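Local coordinates for protein endonuclease PI-MtuI (Mycobacterium tuberculosis, PDB 2IMZ) that probably carries out protein splicing as the splicing domain of the RecA intein, excising itself from its precursor while the flanking exteins are joined, at residues Glu4-Phe9 with Val160-Val165; His17-Val22 with Arg147-Glu152; Val31-Lys36 with Leu151-Leu156; Pro96-Gly101 with Leu128-Arg133. The protein carries 1 engineered substitution. All blocks are in the same frame, centred on the assembly; numbering follows the deposited sequence.

Contact 1: residues Glu4-Phe9 with Val160-Val165; sequences EGTRIF and VAEGVV
The tip of the hairpin formed by strands 159-161 and 164-166, a type I' turn running from A161 to V164, hands E162 to R7 on the short N-terminal strand 7-9 of the intein splicing domain. R7 grips the E162 carboxylate side-on, through NE and NH2. R7 NE donates to E162 OE2 (2.8 Å) through the syn lone pair of that oxygen, while R7 NH2 meets E162 OE1 at 2.6 Å, both oxygens lying close to the guanidinium plane. The carboxylate is nevertheless twisted 38° against the guanidinium. OE2 of E162 has a second grip, from R7 N at 2.8 Å on its anti side, so one residue holds this oxygen by both backbone and side chain. With OE1 held as well, the rotation of the carboxylate is probably fixed. The bend at chi2 of E162 (-61°) folds the carboxylate back toward R7. In return E162 N gives a nearly straight bond, 176° at the hydrogen, to R7 O at 2.8 Å. Beside these bonds A161 CB rests against the adjoining ends of I8 and T6, tightly on I8 CD1 at 3.5 Å and 3.7 Å from T6 CG2, while T6 OG1 turns to the carbonyl of A3. Farther along, one water donates to F9 O (2.7 Å) and to V160 O (2.8 Å), bridging the strands where they diverge. The hairpin lies between strand 7-9 and strand 74-77, with V164 on V75; I8 and F9 pack on V31 and V32 of strand 30-34, and T6 reaches I19 of helix 19-24.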
loop_
_atom_site.group_PDB
_atom_site.type_symbol
_atom_site.label_atom_id
_atom_site.label_comp_id
_atom_site.label_asym_id
_atom_site.label_seq_id
_atom_site.Cartn_x
_atom_site.Cartn_y
_atom_site.Cartn_z
ATOM N N GLU A 4 14.371 -4.780 -8.661
ATOM C CA GLU A 4 14.477 -5.970 -9.478
ATOM C C GLU A 4 15.374 -6.913 -8.678
ATOM O O GLU A 4 16.345 -6.473 -8.053
ATOM C CB GLU A 4 15.128 -5.600 -10.815
ATOM C CG GLU A 4 15.632 -6.760 -11.651
ATOM C CD GLU A 4 16.058 -6.315 -13.042
ATOM O OE1 GLU A 4 16.615 -5.203 -13.169
ATOM O OE2 GLU A 4 15.844 -7.081 -14.007
ATOM N N GLY A 5 15.031 -8.195 -8.667
ATOM C CA GLY A 5 15.834 -9.162 -7.940
ATOM C C GLY A 5 15.254 -9.538 -6.591
ATOM O O GLY A 5 15.687 -10.513 -5.977
ATOM N N THR A 6 14.281 -8.764 -6.120
ATOM C CA THR A 6 13.645 -9.042 -4.832
ATOM C C THR A 6 13.008 -10.425 -4.869
ATOM O O THR A 6 12.181 -10.709 -5.735
ATOM C CB THR A 6 12.543 -8.017 -4.512
ATOM O OG1 THR A 6 13.119 -6.708 -4.403
ATOM C CG2 THR A 6 11.853 -8.380 -3.208
ATOM N N ARG A 7 13.379 -11.275 -3.915
ATOM C CA ARG A 7 12.852 -12.637 -3.861
ATOM C C ARG A 7 11.585 -12.753 -3.023
ATOM O O ARG A 7 11.564 -12.396 -1.843
ATOM C CB ARG A 7 13.946 -13.583 -3.344
ATOM C CG ARG A 7 15.087 -13.734 -4.345
ATOM C CD ARG A 7 16.381 -14.238 -3.725
ATOM N NE ARG A 7 16.936 -13.290 -2.764
ATOM C CZ ARG A 7 18.194 -13.314 -2.335
ATOM N NH1 ARG A 7 19.034 -14.237 -2.789
ATOM N NH2 ARG A 7 18.613 -12.419 -1.445
ATOM N N ILE A 8 10.528 -13.254 -3.658
ATOM C CA ILE A 8 9.226 -13.421 -3.019
ATOM C C ILE A 8 8.904 -14.902 -2.847
ATOM O O ILE A 8 8.853 -15.650 -3.822
ATOM C CB ILE A 8 8.103 -12.794 -3.873
ATOM C CG1 ILE A 8 8.445 -11.341 -4.217
ATOM C CG2 ILE A 8 6.775 -12.870 -3.122
ATOM C CD1 ILE A 8 8.607 -10.447 -3.018
ATOM N N PHE A 9 8.685 -15.310 -1.603
ATOM C CA PHE A 9 8.379 -16.698 -1.270
ATOM C C PHE A 9 6.892 -17.028 -1.400
ATOM O O PHE A 9 6.050 -16.329 -0.846
ATOM C CB PHE A 9 8.849 -16.971 0.165
ATOM C CG PHE A 9 8.464 -18.328 0.702
ATOM C CD1 PHE A 9 8.800 -19.490 0.017
ATOM C CD2 PHE A 9 7.821 -18.439 1.933
ATOM C CE1 PHE A 9 8.507 -20.746 0.556
ATOM C CE2 PHE A 9 7.525 -19.689 2.478
ATOM C CZ PHE A 9 7.869 -20.843 1.788
ATOM N N VAL A 160 5.721 -11.073 2.137
ATOM C CA VAL A 160 7.090 -11.276 2.557
ATOM C C VAL A 160 7.980 -11.161 1.328
ATOM O O VAL A 160 7.757 -11.828 0.318
ATOM C CB VAL A 160 7.268 -12.663 3.215
ATOM C CG1 VAL A 160 8.751 -12.984 3.374
ATOM C CG2 VAL A 160 6.583 -12.671 4.575
ATOM N N ALA A 161 8.965 -10.271 1.419
ATOM C CA ALA A 161 9.931 -10.037 0.349
ATOM C C ALA A 161 11.293 -10.135 1.025
ATOM O O ALA A 161 11.527 -9.468 2.035
ATOM C CB ALA A 161 9.728 -8.645 -0.249
ATOM N N GLU A 162 12.181 -10.958 0.472
ATOM C CA GLU A 162 13.505 -11.171 1.052
ATOM C C GLU A 162 13.354 -11.602 2.516
ATOM O O GLU A 162 14.184 -11.273 3.369
ATOM C CB GLU A 162 14.366 -9.905 0.964
ATOM C CG GLU A 162 14.839 -9.560 -0.443
ATOM C CD GLU A 162 15.711 -10.644 -1.050
ATOM O OE1 GLU A 162 16.558 -11.201 -0.321
ATOM O OE2 GLU A 162 15.565 -10.927 -2.257
ATOM N N GLY A 163 12.279 -12.339 2.788
ATOM C CA GLY A 163 12.016 -12.833 4.129
ATOM C C GLY A 163 11.469 -11.835 5.136
ATOM O O GLY A 163 11.217 -12.204 6.280
ATOM N N VAL A 164 11.259 -10.590 4.710
ATOM C CA VAL A 164 10.768 -9.522 5.584
ATOM C C VAL A 164 9.334 -9.135 5.221
ATOM O O VAL A 164 8.996 -9.072 4.045
ATOM C CB VAL A 164 11.658 -8.260 5.434
ATOM C CG1 VAL A 164 11.166 -7.148 6.352
ATOM C CG2 VAL A 164 13.104 -8.605 5.744
ATOM N N VAL A 165 8.486 -8.882 6.218
ATOM C CA VAL A 165 7.116 -8.476 5.910
ATOM C C VAL A 165 7.142 -7.019 5.471
ATOM O O VAL A 165 7.553 -6.144 6.235
ATOM C CB VAL A 165 6.170 -8.576 7.129
ATOM C CG1 VAL A 165 4.781 -8.075 6.740
ATOM C CG2 VAL A 165 6.091 -10.014 7.623
HETATM O O HOH W 1 5.903 -13.941 0.409
#

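Contact 2: residues His17-Val22 with Arg147-Glu152; sequences HRIEDV and RTFDLE. With ZN (zinc ion), chain C.
D21 OD2 accepts two hydrogen bonds from R18, from NE at 2.9 Å and from NH2 at 3.2 Å, next to E20, which packs on F149; R18 NH2 also bonds D21 OD1. E20 OE1 sits over one face of the same guanidinium, completing a salt-bridge network through charge alone. The contact itself is apolar. CB of E20 stands over the F149 ring, 3.9 Å from its centroid, in a CH-pi contact. With CG between the backbone N and the carbonyl carbon (chi1 66°), E20 leaves CB over the ring and carries OE2 off to accept from G5 N. The R147 guanidinium turns a face to the edge of the F149 ring at CZ, and its NH2 forms a salt bridge with E4. I19 CG2 touches F149 CD1 at 3.8 Å. I19 and L151 run past one another in opposite directions, I19 CD1 lying 4.0 Å from L151 CG. V22 CG1 meets L151 CD2 at 3.8 Å, roughly at a right angle. Nearby, E152 OE1 binds zinc with H157 and with H167 of the second subunit. Helix 19-24 lies against strand 134-153, V23 adding to the cover of F149 and L151, while T148 packs on strands 40-52 and 54-61.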
loop_
_atom_site.group_PDB
_atom_site.type_symbol
_atom_site.label_atom_id
_atom_site.label_comp_id
_atom_site.label_asym_id
_atom_site.label_seq_id
_atom_site.Cartn_x
_atom_site.Cartn_y
_atom_site.Cartn_z
ATOM N N HIS A 17 10.315 -16.570 -6.031
ATOM C CA HIS A 17 10.284 -15.846 -7.301
ATOM C C HIS A 17 10.957 -14.488 -7.271
ATOM O O HIS A 17 10.988 -13.824 -6.233
ATOM C CB HIS A 17 8.839 -15.583 -7.739
ATOM C CG HIS A 17 8.006 -16.811 -7.916
ATOM N ND1 HIS A 17 7.416 -17.471 -6.861
ATOM C CD2 HIS A 17 7.628 -17.472 -9.033
ATOM C CE1 HIS A 17 6.705 -18.485 -7.322
ATOM N NE2 HIS A 17 6.817 -18.506 -8.638
ATOM N N ARG A 18 11.481 -14.071 -8.421
ATOM C CA ARG A 18 12.074 -12.746 -8.534
ATOM C C ARG A 18 10.877 -11.872 -8.897
ATOM O O ARG A 18 10.111 -12.200 -9.804
ATOM C CB ARG A 18 13.126 -12.698 -9.638
ATOM C CG ARG A 18 14.363 -13.544 -9.348
ATOM C CD ARG A 18 15.440 -13.296 -10.387
ATOM N NE ARG A 18 14.909 -13.437 -11.739
ATOM C CZ ARG A 18 15.573 -13.119 -12.846
ATOM N NH1 ARG A 18 16.810 -12.639 -12.768
ATOM N NH2 ARG A 18 14.996 -13.272 -14.031
ATOM N N ILE A 19 10.707 -10.766 -8.185
ATOM C CA ILE A 19 9.562 -9.904 -8.420
ATOM C C ILE A 19 9.358 -9.464 -9.874
ATOM O O ILE A 19 8.219 -9.380 -10.336
ATOM C CB ILE A 19 9.606 -8.660 -7.491
ATOM C CG1 ILE A 19 8.241 -7.965 -7.504
ATOM C CG2 ILE A 19 10.721 -7.707 -7.919
ATOM C CD1 ILE A 19 8.023 -7.007 -6.332
ATOM N N GLU A 20 10.439 -9.203 -10.605
ATOM C CA GLU A 20 10.282 -8.768 -11.992
ATOM C C GLU A 20 9.646 -9.857 -12.856
ATOM O O GLU A 20 8.909 -9.556 -13.800
ATOM C CB GLU A 20 11.625 -8.333 -12.597
ATOM C CG GLU A 20 12.669 -9.431 -12.765
ATOM C CD GLU A 20 13.570 -9.589 -11.550
ATOM O OE1 GLU A 20 14.664 -10.172 -11.700
ATOM O OE2 GLU A 20 13.188 -9.139 -10.449
ATOM N N ASP A 21 9.928 -11.118 -12.541
ATOM C CA ASP A 21 9.349 -12.218 -13.304
ATOM C C ASP A 21 7.868 -12.337 -12.984
ATOM O O ASP A 21 7.051 -12.656 -13.853
ATOM C CB ASP A 21 10.049 -13.540 -12.983
ATOM C CG ASP A 21 11.517 -13.528 -13.350
ATOM O OD1 ASP A 21 11.899 -12.777 -14.272
ATOM O OD2 ASP A 21 12.292 -14.283 -12.727
ATOM N N VAL A 22 7.523 -12.083 -11.725
ATOM C CA VAL A 22 6.135 -12.147 -11.303
ATOM C C VAL A 22 5.333 -11.061 -12.012
ATOM O O VAL A 22 4.222 -11.306 -12.479
ATOM C CB VAL A 22 6.013 -11.956 -9.774
ATOM C CG1 VAL A 22 4.557 -11.970 -9.352
ATOM C CG2 VAL A 22 6.767 -13.066 -9.060
ATOM N N ARG A 147 15.482 -0.915 -11.485
ATOM C CA ARG A 147 14.105 -1.021 -11.940
ATOM C C ARG A 147 13.356 -1.483 -10.704
ATOM O O ARG A 147 13.872 -2.301 -9.938
ATOM C CB ARG A 147 13.962 -2.074 -13.038
ATOM C CG ARG A 147 14.727 -1.770 -14.310
ATOM C CD ARG A 147 14.138 -2.562 -15.456
ATOM N NE ARG A 147 14.126 -3.995 -15.181
ATOM C CZ ARG A 147 13.391 -4.876 -15.852
ATOM N NH1 ARG A 147 12.604 -4.471 -16.838
ATOM N NH2 ARG A 147 13.446 -6.164 -15.540
ATOM N N THR A 148 12.150 -0.967 -10.502
ATOM C CA THR A 148 11.371 -1.335 -9.330
ATOM C C THR A 148 9.987 -1.854 -9.688
ATOM O O THR A 148 9.481 -1.612 -10.788
ATOM C CB THR A 148 11.251 -0.143 -8.358
ATOM O OG1 THR A 148 10.569 0.939 -9.002
ATOM C CG2 THR A 148 12.634 0.321 -7.929
ATOM N N PHE A 149 9.382 -2.572 -8.746
ATOM C CA PHE A 149 8.079 -3.179 -8.957
ATOM C C PHE A 149 7.240 -3.191 -7.692
ATOM O O PHE A 149 7.731 -2.906 -6.599
ATOM C CB PHE A 149 8.252 -4.621 -9.442
ATOM C CG PHE A 149 9.198 -4.759 -10.597
ATOM C CD1 PHE A 149 10.573 -4.760 -10.392
ATOM C CD2 PHE A 149 8.714 -4.834 -11.898
ATOM C CE1 PHE A 149 11.458 -4.829 -11.464
ATOM C CE2 PHE A 149 9.586 -4.904 -12.976
ATOM C CZ PHE A 149 10.964 -4.901 -12.761
ATOM N N ASP A 150 5.973 -3.554 -7.850
ATOM C CA ASP A 150 5.046 -3.615 -6.731
ATOM C C ASP A 150 4.005 -4.697 -7.021
ATOM O O ASP A 150 3.766 -5.040 -8.179
ATOM C CB ASP A 150 4.371 -2.250 -6.556
ATOM C CG ASP A 150 3.853 -2.027 -5.154
ATOM O OD1 ASP A 150 4.608 -2.281 -4.189
ATOM O OD2 ASP A 150 2.693 -1.576 -5.016
ATOM N N LEU A 151 3.403 -5.238 -5.967
ATOM C CA LEU A 151 2.388 -6.280 -6.110
ATOM C C LEU A 151 1.219 -6.015 -5.175
ATOM O O LEU A 151 1.405 -5.464 -4.091
ATOM C CB LEU A 151 2.977 -7.650 -5.757
ATOM C CG LEU A 151 4.165 -8.180 -6.562
ATOM C CD1 LEU A 151 4.733 -9.429 -5.882
ATOM C CD2 LEU A 151 3.716 -8.496 -7.987
ATOM N N GLU A 152 0.014 -6.388 -5.599
ATOM C CA GLU A 152 -1.156 -6.247 -4.743
ATOM C C GLU A 152 -1.530 -7.647 -4.296
ATOM O O GLU A 152 -1.680 -8.553 -5.121
ATOM C CB GLU A 152 -2.344 -5.616 -5.472
ATOM C CG GLU A 152 -2.361 -4.100 -5.444
ATOM C CD GLU A 152 -2.268 -3.527 -4.033
ATOM O OE1 GLU A 152 -3.131 -3.832 -3.171
ATOM O OE2 GLU A 152 -1.321 -2.763 -3.787
HETATM ZN ZN ZN C . -2.547 -3.081 -1.197
#

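Contact 3: residues Val31-Lys36 with Leu151-Leu156; sequences VVAAAK and LEVEEL. With ZN (zinc ion), chain C.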
loop_
_atom_site.group_PDB
_atom_site.type_symbol
_atom_site.label_atom_id
_atom_site.label_comp_id
_atom_site.label_asym_id
_atom_site.label_seq_id
_atom_site.Cartn_x
_atom_site.Cartn_y
_atom_site.Cartn_z
ATOM N N VAL A 31 1.601 -15.515 -1.617
ATOM C CA VAL A 31 2.678 -14.950 -0.814
ATOM C C VAL A 31 2.340 -15.169 0.646
ATOM O O VAL A 31 1.226 -15.574 0.982
ATOM C CB VAL A 31 2.821 -13.421 -1.022
ATOM C CG1 VAL A 31 3.069 -13.109 -2.479
ATOM C CG2 VAL A 31 1.571 -12.703 -0.512
ATOM N N VAL A 32 3.316 -14.922 1.510
ATOM C CA VAL A 32 3.087 -15.013 2.943
ATOM C C VAL A 32 2.615 -13.608 3.297
ATOM O O VAL A 32 3.353 -12.637 3.115
ATOM C CB VAL A 32 4.383 -15.301 3.725
ATOM C CG1 VAL A 32 4.097 -15.242 5.228
ATOM C CG2 VAL A 32 4.936 -16.662 3.344
ATOM N N ALA A 33 1.379 -13.497 3.773
ATOM C CA ALA A 33 0.821 -12.201 4.136
ATOM C C ALA A 33 0.499 -12.153 5.619
ATOM O O ALA A 33 0.032 -13.135 6.194
ATOM C CB ALA A 33 -0.441 -11.929 3.318
ATOM N N ALA A 34 0.753 -11.003 6.235
ATOM C CA ALA A 34 0.485 -10.819 7.654
ATOM C C ALA A 34 -0.858 -10.138 7.874
ATOM O O ALA A 34 -1.175 -9.148 7.215
ATOM C CB ALA A 34 1.596 -9.987 8.292
ATOM N N ALA A 35 -1.638 -10.672 8.811
ATOM C CA ALA A 35 -2.943 -10.114 9.150
ATOM C C ALA A 35 -2.759 -9.093 10.272
ATOM O O ALA A 35 -1.667 -8.960 10.825
ATOM C CB ALA A 35 -3.889 -11.229 9.594
ATOM N N LYS A 36 -3.827 -8.378 10.612
ATOM C CA LYS A 36 -3.757 -7.356 11.652
ATOM C C LYS A 36 -3.188 -7.840 12.983
ATOM O O LYS A 36 -2.448 -7.109 13.650
ATOM C CB LYS A 36 -5.143 -6.754 11.893
ATOM C CG LYS A 36 -5.174 -5.741 13.028
ATOM C CD LYS A 36 -6.574 -5.206 13.276
ATOM C CE LYS A 36 -7.538 -6.317 13.658
ATOM N NZ LYS A 36 -8.884 -5.780 14.002
ATOM N N LEU A 151 3.403 -5.238 -5.967
ATOM C CA LEU A 151 2.388 -6.280 -6.110
ATOM C C LEU A 151 1.219 -6.015 -5.175
ATOM O O LEU A 151 1.405 -5.464 -4.091
ATOM C CB LEU A 151 2.977 -7.650 -5.757
ATOM C CG LEU A 151 4.165 -8.180 -6.562
ATOM C CD1 LEU A 151 4.733 -9.429 -5.882
ATOM C CD2 LEU A 151 3.716 -8.496 -7.987
ATOM N N GLU A 152 0.014 -6.388 -5.599
ATOM C CA GLU A 152 -1.156 -6.247 -4.743
ATOM C C GLU A 152 -1.530 -7.647 -4.296
ATOM O O GLU A 152 -1.680 -8.553 -5.121
ATOM C CB GLU A 152 -2.344 -5.616 -5.472
ATOM C CG GLU A 152 -2.361 -4.100 -5.444
ATOM C CD GLU A 152 -2.268 -3.527 -4.033
ATOM O OE1 GLU A 152 -3.131 -3.832 -3.171
ATOM O OE2 GLU A 152 -1.321 -2.763 -3.787
ATOM N N VAL A 153 -1.666 -7.806 -2.986
ATOM C CA VAL A 153 -2.009 -9.076 -2.363
ATOM C C VAL A 153 -3.434 -8.989 -1.839
ATOM O O VAL A 153 -3.763 -8.117 -1.036
ATOM C CB VAL A 153 -1.048 -9.387 -1.191
ATOM C CG1 VAL A 153 -1.445 -10.690 -0.507
ATOM C CG2 VAL A 153 0.381 -9.482 -1.711
ATOM N N GLU A 154 -4.276 -9.903 -2.299
ATOM C CA GLU A 154 -5.669 -9.918 -1.885
ATOM C C GLU A 154 -5.887 -9.841 -0.375
ATOM O O GLU A 154 -5.188 -10.493 0.406
ATOM C CB GLU A 154 -6.354 -11.171 -2.427
ATOM C CG GLU A 154 -7.764 -11.372 -1.908
ATOM C CD GLU A 154 -8.329 -12.716 -2.303
ATOM O OE1 GLU A 154 -8.615 -12.907 -3.500
ATOM O OE2 GLU A 154 -8.475 -13.583 -1.416
ATOM N N GLU A 155 -6.862 -9.017 0.004
ATOM C CA GLU A 155 -7.291 -8.816 1.387
ATOM C C GLU A 155 -6.338 -8.216 2.423
ATOM O O GLU A 155 -6.640 -7.178 3.017
ATOM C CB GLU A 155 -7.856 -10.137 1.943
ATOM C CG GLU A 155 -8.366 -10.036 3.387
ATOM C CD GLU A 155 -8.856 -11.362 3.952
ATOM O OE1 GLU A 155 -8.194 -12.397 3.730
ATOM O OE2 GLU A 155 -9.899 -11.369 4.641
ATOM N N LEU A 156 -5.193 -8.855 2.643
ATOM C CA LEU A 156 -4.269 -8.400 3.675
ATOM C C LEU A 156 -3.302 -7.269 3.340
ATOM O O LEU A 156 -2.770 -6.633 4.244
ATOM C CB LEU A 156 -3.513 -9.605 4.232
ATOM C CG LEU A 156 -4.477 -10.668 4.782
ATOM C CD1 LEU A 156 -3.700 -11.860 5.325
ATOM C CD2 LEU A 156 -5.334 -10.051 5.882
HETATM ZN ZN ZN C . -2.547 -3.081 -1.197
HETATM O O HOH W 2 -2.860 -7.028 6.960
#
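Strand 30-34 faces the end of strand 134-153 without a direct hydrogen bond between them: the CA atoms of V31 and V153 are 7.7 Å apart, and those of A35 and L156 are 5.9 Å apart. Segment 151-156 turns sharply at E155, whose phi 64° and psi -59°, with L156 N hydrogen-bonded to E154 O at 2.8 Å, define a classic gamma turn. This turn directs L156 back over segment 31-36. A water joins the two backbones there, donating to A34 O and to L156 O, each at 2.7 Å. The side chains add an apolar seam. V31 and V153 meet tip to tip: V31 chi1 of -58° sets its CG2 between the backbone N and the carbonyl carbon, pointing at V153, where it is 3.6 Å from both CG1 and CG2. A33 CB lies between V153 CG1 and L156 CD1, 3.8 Å from the latter. L156 spans the strand end, its CD2 lying 4.0 Å from A35 CA. V153 N is hydrogen-bonded to O5 of the aminosuccinimide at position 168, the kind of C-terminal group left by asparagine cyclisation, and neighbouring E152 binds zinc. Both strands pair with strand 40-52, through V31 and A33 on one side and E152 on the other, while L159 of strand 159-161 packs on V31, L151 and V153.

Contact 4: residues Pro96-Gly101 with Leu128-Arg133; sequences PRRFDG and LAEELR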
loop_
_atom_site.group_PDB
_atom_site.type_symbol
_atom_site.label_atom_id
_atom_site.label_comp_id
_atom_site.label_asym_id
_atom_site.label_seq_id
_atom_site.Cartn_x
_atom_site.Cartn_y
_atom_site.Cartn_z
ATOM N N PRO A 96 9.001 -13.679 9.203
ATOM C CA PRO A 96 8.298 -14.933 9.490
ATOM C C PRO A 96 9.210 -16.154 9.408
ATOM O O PRO A 96 10.026 -16.269 8.496
ATOM C CB PRO A 96 7.202 -14.957 8.429
ATOM C CG PRO A 96 6.905 -13.499 8.235
ATOM C CD PRO A 96 8.288 -12.907 8.170
ATOM N N ARG A 97 9.073 -17.062 10.368
ATOM C CA ARG A 97 9.884 -18.273 10.381
ATOM C C ARG A 97 9.049 -19.459 10.835
ATOM O O ARG A 97 8.176 -19.315 11.690
ATOM C CB ARG A 97 11.062 -18.142 11.350
ATOM C CG ARG A 97 11.918 -16.896 11.216
ATOM C CD ARG A 97 12.955 -16.906 12.326
ATOM N NE ARG A 97 13.505 -15.584 12.609
ATOM C CZ ARG A 97 14.186 -15.291 13.711
ATOM N NH1 ARG A 97 14.393 -16.227 14.628
ATOM N NH2 ARG A 97 14.655 -14.065 13.903
ATOM N N ARG A 98 9.323 -20.626 10.262
ATOM C CA ARG A 98 8.627 -21.846 10.640
ATOM C C ARG A 98 9.370 -22.466 11.820
ATOM O O ARG A 98 10.570 -22.259 11.981
ATOM C CB ARG A 98 8.610 -22.846 9.481
ATOM C CG ARG A 98 7.691 -22.474 8.338
ATOM C CD ARG A 98 7.793 -23.482 7.202
ATOM N NE ARG A 98 7.551 -24.851 7.648
ATOM C CZ ARG A 98 6.406 -25.275 8.171
ATOM N NH1 ARG A 98 5.394 -24.434 8.313
ATOM N NH2 ARG A 98 6.272 -26.540 8.551
ATOM N N PHE A 99 8.647 -23.216 12.643
ATOM C CA PHE A 99 9.221 -23.893 13.803
ATOM C C PHE A 99 10.466 -24.691 13.401
ATOM O O PHE A 99 10.412 -25.493 12.472
ATOM C CB PHE A 99 8.168 -24.836 14.392
ATOM C CG PHE A 99 8.665 -25.669 15.533
ATOM C CD1 PHE A 99 9.031 -25.077 16.732
ATOM C CD2 PHE A 99 8.758 -27.051 15.407
ATOM C CE1 PHE A 99 9.486 -25.847 17.798
ATOM C CE2 PHE A 99 9.210 -27.829 16.464
ATOM C CZ PHE A 99 9.575 -27.226 17.661
ATOM N N ASP A 100 11.584 -24.478 14.094
ATOM C CA ASP A 100 12.807 -25.209 13.768
ATOM C C ASP A 100 13.322 -26.078 14.912
ATOM O O ASP A 100 14.327 -26.774 14.770
ATOM C CB ASP A 100 13.916 -24.252 13.299
ATOM C CG ASP A 100 14.308 -23.231 14.354
ATOM O OD1 ASP A 100 13.900 -23.374 15.525
ATOM O OD2 ASP A 100 15.047 -22.283 14.007
ATOM N N GLY A 101 12.636 -26.040 16.049
ATOM C CA GLY A 101 13.050 -26.863 17.170
ATOM C C GLY A 101 14.202 -26.354 18.017
ATOM O O GLY A 101 14.528 -26.963 19.036
ATOM N N LEU A 128 -1.202 -20.090 7.951
ATOM C CA LEU A 128 0.107 -20.715 7.769
ATOM C C LEU A 128 0.788 -21.088 9.080
ATOM O O LEU A 128 0.504 -20.513 10.131
ATOM C CB LEU A 128 1.031 -19.780 6.986
ATOM C CG LEU A 128 0.644 -19.410 5.555
ATOM C CD1 LEU A 128 1.502 -18.241 5.094
ATOM C CD2 LEU A 128 0.832 -20.612 4.638
ATOM N N ALA A 129 1.706 -22.045 9.005
ATOM C CA ALA A 129 2.447 -22.484 10.181
ATOM C C ALA A 129 3.495 -21.441 10.571
ATOM O O ALA A 129 3.872 -21.340 11.737
ATOM C CB ALA A 129 3.117 -23.822 9.907
ATOM N N GLU A 130 3.961 -20.664 9.598
ATOM C CA GLU A 130 4.956 -19.629 9.874
ATOM C C GLU A 130 4.507 -18.742 11.026
ATOM O O GLU A 130 3.326 -18.397 11.140
ATOM C CB GLU A 130 5.197 -18.750 8.641
ATOM C CG GLU A 130 6.137 -19.345 7.595
ATOM C CD GLU A 130 5.459 -20.336 6.674
ATOM O OE1 GLU A 130 4.301 -20.728 6.952
ATOM O OE2 GLU A 130 6.092 -20.729 5.665
ATOM N N GLU A 131 5.460 -18.369 11.875
ATOM C CA GLU A 131 5.182 -17.512 13.020
ATOM C C GLU A 131 5.875 -16.177 12.782
ATOM O O GLU A 131 6.975 -16.134 12.234
ATOM C CB GLU A 131 5.731 -18.146 14.303
ATOM C CG GLU A 131 5.163 -17.547 15.582
ATOM C CD GLU A 131 5.919 -17.979 16.823
ATOM O OE1 GLU A 131 6.356 -19.146 16.882
ATOM O OE2 GLU A 131 6.067 -17.149 17.747
ATOM N N LEU A 132 5.234 -15.085 13.185
ATOM C CA LEU A 132 5.838 -13.774 13.009
ATOM C C LEU A 132 6.948 -13.608 14.041
ATOM O O LEU A 132 6.695 -13.602 15.244
ATOM C CB LEU A 132 4.784 -12.675 13.179
ATOM C CG LEU A 132 5.228 -11.232 12.923
ATOM C CD1 LEU A 132 5.742 -11.092 11.501
ATOM C CD2 LEU A 132 4.051 -10.294 13.151
ATOM N N ARG A 133 8.182 -13.503 13.563
ATOM C CA ARG A 133 9.341 -13.326 14.432
ATOM C C ARG A 133 10.014 -12.032 14.001
ATOM O O ARG A 133 9.623 -11.428 13.004
ATOM C CB ARG A 133 10.321 -14.491 14.264
ATOM C CG ARG A 133 9.705 -15.872 14.471
ATOM C CD ARG A 133 9.242 -16.065 15.904
ATOM N NE ARG A 133 10.350 -15.987 16.852
ATOM C CZ ARG A 133 11.324 -16.888 16.946
ATOM N NH1 ARG A 133 11.335 -17.947 16.148
ATOM N NH2 ARG A 133 12.290 -16.729 17.841
HETATM O O HOH W 3 9.253 -19.728 14.374
#
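R97 and E131 form a single antiparallel hydrogen-bonded pair: R97 N donates to E131 O at 3.0 Å, and E131 N donates to R97 O at 2.9 Å. The first bond lies in the carbonyl plane of E131. The second comes from above the carbonyl plane of R97, 40° out of it. E131 O also takes a CA-H contact from P96, whose CA is 3.3 Å away. Beside this pair the side chains of R97 and R133 cross at about a right angle. R133 CB lies over one face of the R97 guanidinium, 3.8 Å from NE, and R97 NH1 in turn stands over one face of the R133 guanidinium, 3.8 Å from its NH1. The two planes are turned 51° apart, and the like charges sit close at the solvent-facing surface. R97 stays extended and is secured by NH2 bonding to S135 OG, while R133, bent at chi2 and chi3, gives NH1 to a water 3.3 Å away, which itself donates to R97 O. R98 runs obliquely across E130, its CG packed 3.5 Å from E130 CD. P96 CG touches L132 CD1 at 4.2 Å. Farther out, P96 and E130 rest on L40 of strand 40-52, and P96 and L132 on V165. Backbone bonds from R133 to Q95 and from L128 to L40 position the returning chain. The bridge closes the neck of a long loop, of which residues 103-126 are not modelled; this is probably the place where full-length inteins carry the homing endonuclease.

In the fold
Contacts 1, 2 and 3 are buried and contact 4 lies at the surface. Contacts 2 and 3 share L151 and E152 on strand 134-153: helix 19-24 and strand 30-34 both meet this strand through apolar side chains, and both contacts reach the zinc and the second subunit. Contact 1, near the centre of the chain, depends instead on a charged clasp and backbone bonds; it touches contact 2 where strands 7-9 and 16-18 pair, and contact 3 through V160 on V32. Contact 4, nested in the loops closed by the others, relies on backbone bonds and arginine packing, and reaches contact 1 through P96 on V165.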